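Local coordinates for protein MIP07328p (Drosophila melanogaster, PDB 6FKK) that probably serves as a repulsive axon guidance cue, using its extracellular sema domain to bind semaphorin receptors in cell-cell signalling, at residues G41-I46 with D81-L86; I30-D35 with R87-R92; L386-V391 with T448-L453. One frame throughout, in Å; residues are numbered along the deposited sequence.

Contact 1 (G41-I46 with D81-L86); sequences GAKDVI and DCHNYL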
loop_
_atom_site.group_PDB
_atom_site.type_symbol
_atom_site.label_atom_id
_atom_site.label_comp_id
_atom_site.label_asym_id
_atom_site.label_seq_id
_atom_site.Cartn_x
_atom_site.Cartn_y
_atom_site.Cartn_z
ATOM N N GLY A 41 -7.318 0.101 -14.559
ATOM C CA GLY A 41 -7.187 -1.136 -15.304
ATOM C C GLY A 41 -8.330 -2.086 -15.019
ATOM O O GLY A 41 -8.572 -2.446 -13.862
ATOM N N ALA A 42 -9.044 -2.502 -16.063
ATOM C CA ALA A 42 -10.246 -3.304 -15.880
ATOM C C ALA A 42 -10.263 -4.519 -16.792
ATOM O O ALA A 42 -9.246 -4.865 -17.404
ATOM C CB ALA A 42 -11.492 -2.457 -16.135
ATOM N N LYS A 43 -11.419 -5.171 -16.886
ATOM C CA LYS A 43 -11.591 -6.295 -17.797
ATOM C C LYS A 43 -11.623 -5.778 -19.228
ATOM O O LYS A 43 -12.533 -5.033 -19.605
ATOM C CB LYS A 43 -12.869 -7.060 -17.464
ATOM C CG LYS A 43 -13.196 -8.165 -18.455
ATOM C CD LYS A 43 -14.419 -8.962 -18.032
ATOM C CE LYS A 43 -15.643 -8.073 -17.895
ATOM N NZ LYS A 43 -16.880 -8.864 -17.640
ATOM N N ASP A 44 -10.607 -6.147 -20.010
ATOM C CA ASP A 44 -10.530 -5.859 -21.439
ATOM C C ASP A 44 -10.373 -4.372 -21.746
ATOM O O ASP A 44 -10.189 -3.999 -22.910
ATOM C CB ASP A 44 -11.762 -6.412 -22.167
ATOM C CG ASP A 44 -11.827 -7.929 -22.142
ATOM O OD1 ASP A 44 -10.762 -8.573 -22.048
ATOM O OD2 ASP A 44 -12.947 -8.476 -22.222
ATOM N N VAL A 45 -10.443 -3.512 -20.730
ATOM C CA VAL A 45 -10.408 -2.067 -20.931
ATOM C C VAL A 45 -9.532 -1.431 -19.859
ATOM O O VAL A 45 -9.415 -1.938 -18.740
ATOM C CB VAL A 45 -11.828 -1.442 -20.902
ATOM C CG1 VAL A 45 -11.783 0.018 -21.316
ATOM C CG2 VAL A 45 -12.794 -2.210 -21.797
ATOM N N ILE A 46 -8.901 -0.315 -20.219
ATOM C CA ILE A 46 -8.287 0.603 -19.267
ATOM C C ILE A 46 -8.894 1.981 -19.503
ATOM O O ILE A 46 -9.037 2.414 -20.653
ATOM C CB ILE A 46 -6.752 0.632 -19.395
ATOM C CG1 ILE A 46 -6.148 1.641 -18.418
ATOM C CG2 ILE A 46 -6.330 0.939 -20.821
ATOM C CD1 ILE A 46 -4.637 1.716 -18.473
ATOM N N ASP A 81 -12.552 -15.611 -15.645
ATOM C CA ASP A 81 -11.096 -15.620 -15.624
ATOM C C ASP A 81 -10.503 -15.446 -17.017
ATOM O O ASP A 81 -9.436 -14.838 -17.159
ATOM C CB ASP A 81 -10.589 -16.917 -14.996
ATOM C CG ASP A 81 -10.524 -16.849 -13.483
ATOM O OD1 ASP A 81 -10.293 -15.747 -12.937
ATOM O OD2 ASP A 81 -10.692 -17.906 -12.839
ATOM N N CYS A 82 -11.179 -15.955 -18.049
ATOM C CA CYS A 82 -10.660 -15.918 -19.417
ATOM C C CYS A 82 -11.010 -14.580 -20.070
ATOM O O CYS A 82 -11.803 -14.483 -21.009
ATOM C CB CYS A 82 -11.187 -17.098 -20.221
ATOM S SG CYS A 82 -10.653 -18.706 -19.587
ATOM N N HIS A 83 -10.389 -13.528 -19.538
ATOM C CA HIS A 83 -10.463 -12.187 -20.097
ATOM C C HIS A 83 -9.079 -11.558 -19.999
ATOM O O HIS A 83 -8.116 -12.191 -19.556
ATOM C CB HIS A 83 -11.517 -11.334 -19.378
ATOM C CG HIS A 83 -12.911 -11.548 -19.878
ATOM N ND1 HIS A 83 -13.454 -10.810 -20.906
ATOM C CD2 HIS A 83 -13.876 -12.416 -19.488
ATOM C CE1 HIS A 83 -14.692 -11.213 -21.131
ATOM N NE2 HIS A 83 -14.972 -12.187 -20.283
ATOM N N ASN A 84 -8.978 -10.301 -20.416
ATOM C CA ASN A 84 -7.712 -9.570 -20.404
ATOM C C ASN A 84 -7.836 -8.427 -19.399
ATOM O O ASN A 84 -8.241 -7.316 -19.742
ATOM C CB ASN A 84 -7.357 -9.057 -21.795
ATOM C CG ASN A 84 -5.988 -8.411 -21.841
ATOM O OD1 ASN A 84 -5.114 -8.721 -21.031
ATOM N ND2 ASN A 84 -5.794 -7.502 -22.789
ATOM N N TYR A 85 -7.477 -8.710 -18.149
ATOM C CA TYR A 85 -7.479 -7.704 -17.095
ATOM C C TYR A 85 -6.152 -6.959 -17.136
ATOM O O TYR A 85 -5.097 -7.542 -16.867
ATOM C CB TYR A 85 -7.706 -8.351 -15.730
ATOM C CG TYR A 85 -9.042 -9.046 -15.594
ATOM C CD1 TYR A 85 -9.200 -10.372 -15.978
ATOM C CD2 TYR A 85 -10.145 -8.378 -15.081
ATOM C CE1 TYR A 85 -10.420 -11.011 -15.857
ATOM C CE2 TYR A 85 -11.368 -9.009 -14.954
ATOM C CZ TYR A 85 -11.501 -10.323 -15.345
ATOM O OH TYR A 85 -12.721 -10.950 -15.220
ATOM N N LEU A 86 -6.199 -5.674 -17.478
ATOM C CA LEU A 86 -4.984 -4.873 -17.528
ATOM C C LEU A 86 -4.524 -4.544 -16.114
ATOM O O LEU A 86 -5.319 -4.102 -15.277
ATOM C CB LEU A 86 -5.217 -3.591 -18.330
ATOM C CG LEU A 86 -5.206 -3.740 -19.854
ATOM C CD1 LEU A 86 -6.519 -4.304 -20.378
ATOM C CD2 LEU A 86 -4.887 -2.411 -20.520
#

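Contact 2 (I30-D35 with R87-R92); sequences ILDHND and RVYALR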
loop_
_atom_site.group_PDB
_atom_site.type_symbol
_atom_site.label_atom_id
_atom_site.label_comp_id
_atom_site.label_asym_id
_atom_site.label_seq_id
_atom_site.Cartn_x
_atom_site.Cartn_y
_atom_site.Cartn_z
ATOM N N ILE A 30 -6.470 0.425 -9.837
ATOM C CA ILE A 30 -5.877 1.722 -10.146
ATOM C C ILE A 30 -4.438 1.513 -10.593
ATOM O O ILE A 30 -3.647 0.860 -9.902
ATOM C CB ILE A 30 -5.954 2.661 -8.931
ATOM C CG1 ILE A 30 -7.411 2.912 -8.537
ATOM C CG2 ILE A 30 -5.254 3.977 -9.231
ATOM C CD1 ILE A 30 -8.230 3.600 -9.610
ATOM N N LEU A 31 -4.093 2.067 -11.756
ATOM C CA LEU A 31 -2.761 1.917 -12.325
ATOM C C LEU A 31 -1.908 3.172 -12.228
ATOM O O LEU A 31 -0.688 3.062 -12.094
ATOM C CB LEU A 31 -2.858 1.492 -13.796
ATOM C CG LEU A 31 -3.601 0.178 -14.049
ATOM C CD1 LEU A 31 -3.547 -0.206 -15.519
ATOM C CD2 LEU A 31 -3.033 -0.933 -13.180
ATOM N N ASP A 32 -2.516 4.354 -12.290
ATOM C CA ASP A 32 -1.787 5.608 -12.155
ATOM C C ASP A 32 -2.784 6.701 -11.802
ATOM O O ASP A 32 -3.920 6.686 -12.280
ATOM C CB ASP A 32 -1.034 5.965 -13.444
ATOM C CG ASP A 32 -0.119 7.165 -13.273
ATOM O OD1 ASP A 32 0.906 7.036 -12.571
ATOM O OD2 ASP A 32 -0.427 8.235 -13.844
ATOM N N HIS A 33 -2.356 7.643 -10.963
ATOM C CA HIS A 33 -3.260 8.688 -10.510
ATOM C C HIS A 33 -2.477 9.945 -10.164
ATOM O O HIS A 33 -1.336 9.882 -9.698
ATOM C CB HIS A 33 -4.079 8.233 -9.295
ATOM C CG HIS A 33 -3.291 8.173 -8.022
ATOM N ND1 HIS A 33 -3.108 9.270 -7.208
ATOM C CD2 HIS A 33 -2.636 7.149 -7.425
ATOM C CE1 HIS A 33 -2.377 8.924 -6.164
ATOM N NE2 HIS A 33 -2.077 7.642 -6.272
ATOM N N ASN A 34 -3.110 11.089 -10.411
ATOM C CA ASN A 34 -2.665 12.378 -9.903
ATOM C C ASN A 34 -3.909 13.149 -9.468
ATOM O O ASN A 34 -5.015 12.602 -9.428
ATOM C CB ASN A 34 -1.824 13.132 -10.944
ATOM C CG ASN A 34 -2.475 13.168 -12.312
ATOM O OD1 ASN A 34 -3.432 13.908 -12.541
ATOM N ND2 ASN A 34 -1.947 12.374 -13.237
ATOM N N ASP A 35 -3.733 14.431 -9.147
ATOM C CA ASP A 35 -4.825 15.223 -8.591
ATOM C C ASP A 35 -5.967 15.462 -9.573
ATOM O O ASP A 35 -7.035 15.913 -9.145
ATOM C CB ASP A 35 -4.297 16.570 -8.092
ATOM C CG ASP A 35 -3.994 16.565 -6.606
ATOM O OD1 ASP A 35 -4.253 15.536 -5.946
ATOM O OD2 ASP A 35 -3.500 17.592 -6.097
ATOM N N ARG A 87 -3.237 -4.765 -15.846
ATOM C CA ARG A 87 -2.720 -4.666 -14.488
ATOM C C ARG A 87 -1.391 -3.935 -14.364
ATOM O O ARG A 87 -0.929 -3.738 -13.236
ATOM C CB ARG A 87 -2.569 -6.071 -13.879
ATOM C CG ARG A 87 -3.882 -6.733 -13.496
ATOM C CD ARG A 87 -4.506 -6.040 -12.297
ATOM N NE ARG A 87 -5.745 -6.680 -11.868
ATOM C CZ ARG A 87 -6.958 -6.283 -12.237
ATOM N NH1 ARG A 87 -7.100 -5.243 -13.047
ATOM N NH2 ARG A 87 -8.029 -6.925 -11.793
ATOM N N VAL A 88 -0.754 -3.539 -15.466
ATOM C CA VAL A 88 0.562 -2.906 -15.417
ATOM C C VAL A 88 0.572 -1.721 -16.372
ATOM O O VAL A 88 0.310 -1.882 -17.569
ATOM C CB VAL A 88 1.695 -3.884 -15.781
ATOM C CG1 VAL A 88 3.031 -3.161 -15.803
ATOM C CG2 VAL A 88 1.737 -5.050 -14.805
ATOM N N TYR A 89 0.884 -0.535 -15.850
ATOM C CA TYR A 89 1.060 0.664 -16.657
ATOM C C TYR A 89 2.333 1.381 -16.235
ATOM O O TYR A 89 2.652 1.454 -15.045
ATOM C CB TYR A 89 -0.136 1.622 -16.532
ATOM C CG TYR A 89 0.170 3.026 -17.017
ATOM C CD1 TYR A 89 0.233 3.316 -18.374
ATOM C CD2 TYR A 89 0.404 4.059 -16.117
ATOM C CE1 TYR A 89 0.519 4.596 -18.820
ATOM C CE2 TYR A 89 0.690 5.341 -16.555
ATOM C CZ TYR A 89 0.746 5.603 -17.907
ATOM O OH TYR A 89 1.029 6.877 -18.344
ATOM N N ALA A 90 3.053 1.917 -17.218
ATOM C CA ALA A 90 4.267 2.673 -16.951
ATOM C C ALA A 90 4.531 3.612 -18.118
ATOM O O ALA A 90 4.400 3.219 -19.279
ATOM C CB ALA A 90 5.468 1.746 -16.730
ATOM N N LEU A 91 4.894 4.853 -17.798
ATOM C CA LEU A 91 5.266 5.847 -18.802
ATOM C C LEU A 91 6.777 5.767 -18.989
ATOM O O LEU A 91 7.543 6.269 -18.163
ATOM C CB LEU A 91 4.817 7.240 -18.373
ATOM C CG LEU A 91 5.131 8.417 -19.300
ATOM C CD1 LEU A 91 4.460 8.239 -20.648
ATOM C CD2 LEU A 91 4.702 9.728 -18.656
ATOM N N ARG A 92 7.205 5.127 -20.075
ATOM C CA ARG A 92 8.618 4.897 -20.315
ATOM C C ARG A 92 9.357 6.217 -20.533
ATOM O O ARG A 92 8.750 7.229 -20.892
ATOM C CB ARG A 92 8.806 3.983 -21.525
ATOM C CG ARG A 92 8.476 2.523 -21.264
ATOM C CD ARG A 92 9.117 1.642 -22.317
ATOM N NE ARG A 92 10.572 1.729 -22.269
ATOM C CZ ARG A 92 11.372 1.440 -23.290
ATOM N NH1 ARG A 92 10.856 1.055 -24.448
ATOM N NH2 ARG A 92 12.687 1.548 -23.157
#

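Contact 3 (L386-V391 with T448-L453); sequences LTAIAV and TPIREL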
loop_
_atom_site.group_PDB
_atom_site.type_symbol
_atom_site.label_atom_id
_atom_site.label_comp_id
_atom_site.label_asym_id
_atom_site.label_seq_id
_atom_site.Cartn_x
_atom_site.Cartn_y
_atom_site.Cartn_z
ATOM N N LEU A 386 -10.139 -3.758 8.196
ATOM C CA LEU A 386 -9.596 -2.696 7.363
ATOM C C LEU A 386 -8.926 -3.280 6.128
ATOM O O LEU A 386 -8.315 -4.352 6.178
ATOM C CB LEU A 386 -8.595 -1.852 8.149
ATOM C CG LEU A 386 -9.116 -1.095 9.375
ATOM C CD1 LEU A 386 -7.996 -0.281 10.003
ATOM C CD2 LEU A 386 -10.295 -0.199 9.025
ATOM N N THR A 387 -9.043 -2.562 5.004
ATOM C CA THR A 387 -8.580 -3.088 3.719
ATOM C C THR A 387 -7.743 -2.097 2.918
ATOM O O THR A 387 -6.871 -2.517 2.149
ATOM C CB THR A 387 -9.775 -3.546 2.870
ATOM O OG1 THR A 387 -10.674 -2.448 2.668
ATOM C CG2 THR A 387 -10.516 -4.692 3.548
ATOM N N ALA A 388 -7.979 -0.795 3.073
ATOM C CA ALA A 388 -7.318 0.220 2.263
ATOM C C ALA A 388 -6.736 1.306 3.160
ATOM O O ALA A 388 -7.055 1.402 4.348
ATOM C CB ALA A 388 -8.284 0.835 1.240
ATOM N N ILE A 389 -5.880 2.140 2.571
ATOM C CA ILE A 389 -5.167 3.172 3.317
ATOM C C ILE A 389 -4.857 4.326 2.372
ATOM O O ILE A 389 -4.571 4.120 1.189
ATOM C CB ILE A 389 -3.885 2.597 3.959
ATOM C CG1 ILE A 389 -3.157 3.655 4.792
ATOM C CG2 ILE A 389 -2.973 2.013 2.893
ATOM C CD1 ILE A 389 -3.730 3.838 6.176
ATOM N N ALA A 390 -4.931 5.544 2.901
ATOM C CA ALA A 390 -4.562 6.751 2.176
ATOM C C ALA A 390 -4.328 7.853 3.199
ATOM O O ALA A 390 -4.939 7.853 4.270
ATOM C CB ALA A 390 -5.638 7.164 1.165
ATOM N N VAL A 391 -3.435 8.782 2.867
ATOM C CA VAL A 391 -2.993 9.811 3.802
ATOM C C VAL A 391 -3.047 11.175 3.129
ATOM O O VAL A 391 -2.600 11.330 1.987
ATOM C CB VAL A 391 -1.567 9.536 4.320
ATOM C CG1 VAL A 391 -1.123 10.639 5.267
ATOM C CG2 VAL A 391 -1.495 8.186 5.004
ATOM N N THR A 448 -20.343 -4.289 -0.299
ATOM C CA THR A 448 -19.180 -4.175 -1.168
ATOM C C THR A 448 -17.937 -3.770 -0.375
ATOM O O THR A 448 -18.002 -2.875 0.475
ATOM C CB THR A 448 -19.442 -3.156 -2.278
ATOM O OG1 THR A 448 -19.965 -1.951 -1.708
ATOM C CG2 THR A 448 -20.443 -3.709 -3.287
ATOM N N PRO A 449 -16.800 -4.415 -0.623
ATOM C CA PRO A 449 -15.555 -4.046 0.056
ATOM C C PRO A 449 -14.782 -2.972 -0.700
ATOM O O PRO A 449 -14.948 -2.769 -1.904
ATOM C CB PRO A 449 -14.762 -5.364 0.076
ATOM C CG PRO A 449 -15.694 -6.425 -0.492
ATOM C CD PRO A 449 -16.664 -5.685 -1.347
ATOM N N ILE A 450 -13.911 -2.291 0.041
ATOM C CA ILE A 450 -13.114 -1.187 -0.481
ATOM C C ILE A 450 -11.730 -1.714 -0.841
ATOM O O ILE A 450 -10.995 -2.198 0.030
ATOM C CB ILE A 450 -13.024 -0.036 0.533
ATOM C CG1 ILE A 450 -14.411 0.563 0.776
ATOM C CG2 ILE A 450 -12.050 1.031 0.056
ATOM C CD1 ILE A 450 -14.418 1.704 1.762
ATOM N N ARG A 451 -11.371 -1.615 -2.120
ATOM C CA ARG A 451 -10.101 -2.139 -2.611
ATOM C C ARG A 451 -8.968 -1.121 -2.495
ATOM O O ARG A 451 -7.869 -1.464 -2.046
ATOM C CB ARG A 451 -10.256 -2.597 -4.065
ATOM C CG ARG A 451 -11.227 -3.755 -4.251
ATOM C CD ARG A 451 -10.652 -5.053 -3.707
ATOM N NE ARG A 451 -11.535 -6.190 -3.951
ATOM C CZ ARG A 451 -12.307 -6.752 -3.026
ATOM N NH1 ARG A 451 -12.302 -6.287 -1.786
ATOM N NH2 ARG A 451 -13.079 -7.785 -3.338
ATOM N N GLU A 452 -9.211 0.126 -2.893
ATOM C CA GLU A 452 -8.182 1.154 -2.877
ATOM C C GLU A 452 -8.799 2.497 -2.508
ATOM O O GLU A 452 -10.018 2.678 -2.549
ATOM C CB GLU A 452 -7.468 1.260 -4.232
ATOM C CG GLU A 452 -6.461 0.154 -4.502
ATOM C CD GLU A 452 -6.100 0.047 -5.970
ATOM O OE1 GLU A 452 -7.001 0.230 -6.816
ATOM O OE2 GLU A 452 -4.919 -0.218 -6.280
ATOM N N LEU A 453 -7.931 3.442 -2.147
ATOM C CA LEU A 453 -8.327 4.812 -1.841
ATOM C C LEU A 453 -7.362 5.767 -2.524
ATOM O O LEU A 453 -6.142 5.615 -2.399
ATOM C CB LEU A 453 -8.340 5.072 -0.331
ATOM C CG LEU A 453 -9.396 4.346 0.502
ATOM C CD1 LEU A 453 -9.300 4.758 1.963
ATOM C CD2 LEU A 453 -10.787 4.618 -0.045
#

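Contact 1 (G41-I46 with D81-L86)
D44 grips the 81-86 loop with both carboxylate oxygens. OD1 of D44 accepts N84 N at 3.0 Å. OD2 of D44 accepts ND1 of H83 at 2.7 Å and lies close to the imidazole plane. Both donors come in on the syn side, somewhat out of the carboxylate plane. CG of D44 lies beside the backbone N (chi1 -66°), which brings the carboxylate back to the loop. NE2 of H83 bonds to E79, and with both ring nitrogens held the ring's rotation is fixed. Two acidic partners may favour a protonated imidazole, though the nearby K43 amine would oppose it.

K43 covers a face of that ring. Its chain bends at chi3 (59°), and CD sits 3.6 Å from the H83 ring centroid as a CH-pi contact. NZ of K43 goes on to T25. CB of K43 meets CE2 of Y85 obliquely at 3.5 Å. The backbones join through D44 N to N84 O at 2.7 Å and L86 N to A42 O at 3.2 Å. CD2 of L86 packs on CG2 of I46. K43 and Y85 form a single beta bridge, where the turn of one hairpin meets the approach to the next four-stranded sheet of the sema beta-propeller.

Contact 2 (I30-D35 with R87-R92)
L31 packs against the R87-Y89 backbone and the base of the Y89 side chain. This is the tight part. With chi1 at -59°, L31 holds CG next to its backbone N and sends CD2 to the R87 carbonyl oxygen at 3.5 Å. CB of L31 meets CB of Y89 at 3.9 Å. Near this point the two short strand segments approach to 6.8 Å between axes, with N-to-C directions 23° apart. They run roughly parallel but do not hydrogen-bond. Each keeps to its own antiparallel sheet: L31 and D32 bond to L39, while R87 and V88 both face C100 in a classic beta bulge. Such side-by-side first strands of neighbouring four-stranded sheets are what a beta-propeller has at a blade junction, here in the sema domain. R87 turns from L31 and gives NH2 to the Y27 carbonyl.

The other side is less engaged. D32 touches only the Y89 ring, with CB lying obliquely 3.6 Å from CD2. CG of D32 lies 3.8 Å from CE2 of Y89, with OD2 a little farther and the carboxylate turned 55° from the ring. Beyond, H33 and L91 are exposed. Y89 also touches an N-acetylglucosamine of an attached glycan.

Contact 3 (L386-V391 with T448-L453)
T387 donates its hydroxyl to the carbonyl oxygen of I450, with OG1 2.7 Å from O. OG1 lies in the carbonyl plane, on a lone pair, at a C=O...donor angle of 143°. It also makes a weak hydrogen bond to G409 O. A chi1 of 58° turns OG1 toward I450. A valine in place of T387 would probably leave the I450 oxygen without this donor, lose the weak bond and put a methyl group there.

The rest of the first shell is apolar. CB of A388 sits 4.0 Å from CG2 of I450 and 3.8 Å from CG of L453. CB of A390 meets CB of L453 at 3.7 Å. The small alanine side chains are consistent with the close approach of the two segments.

Behind these contacts, classic beta bulges tie T387 and A388 to G409, and R451 and E452 to V465. I450, however, bonds through its backbone to T410, on the neighbour strand of 386-391. V464 backs both I450 and L453. R451 points away and forms a salt bridge with D467.

The chemistry implies that one hydrogen bond and otherwise apolar packing join these two segments at a sema-propeller blade junction, with T410 a further tie.

Contacts 1 and 2 are neighbours, with centres 15 Å apart. Contact 1 is nested in the chain loop that contact 2 closes. They touch where L31 CD1 meets I46 CD1 at 3.7 Å, so L31 also packs against contact 1. Contact 3 comes later in the chain. Its centre is 18 Å from that of contact 2, but they meet directly: I30 N lies 3.1 Å from E452 OE1, a probable hydrogen bond. Contacts 1 and 3 do not touch; their nearest atoms are about 8 Å apart. Contact 2 touches both of the others. An N-acetylglucosamine of an attached glycan lies about 4 Å from the Y89 side chain; a bound N-acetylglucosamine lies about 7 Å from that of K43.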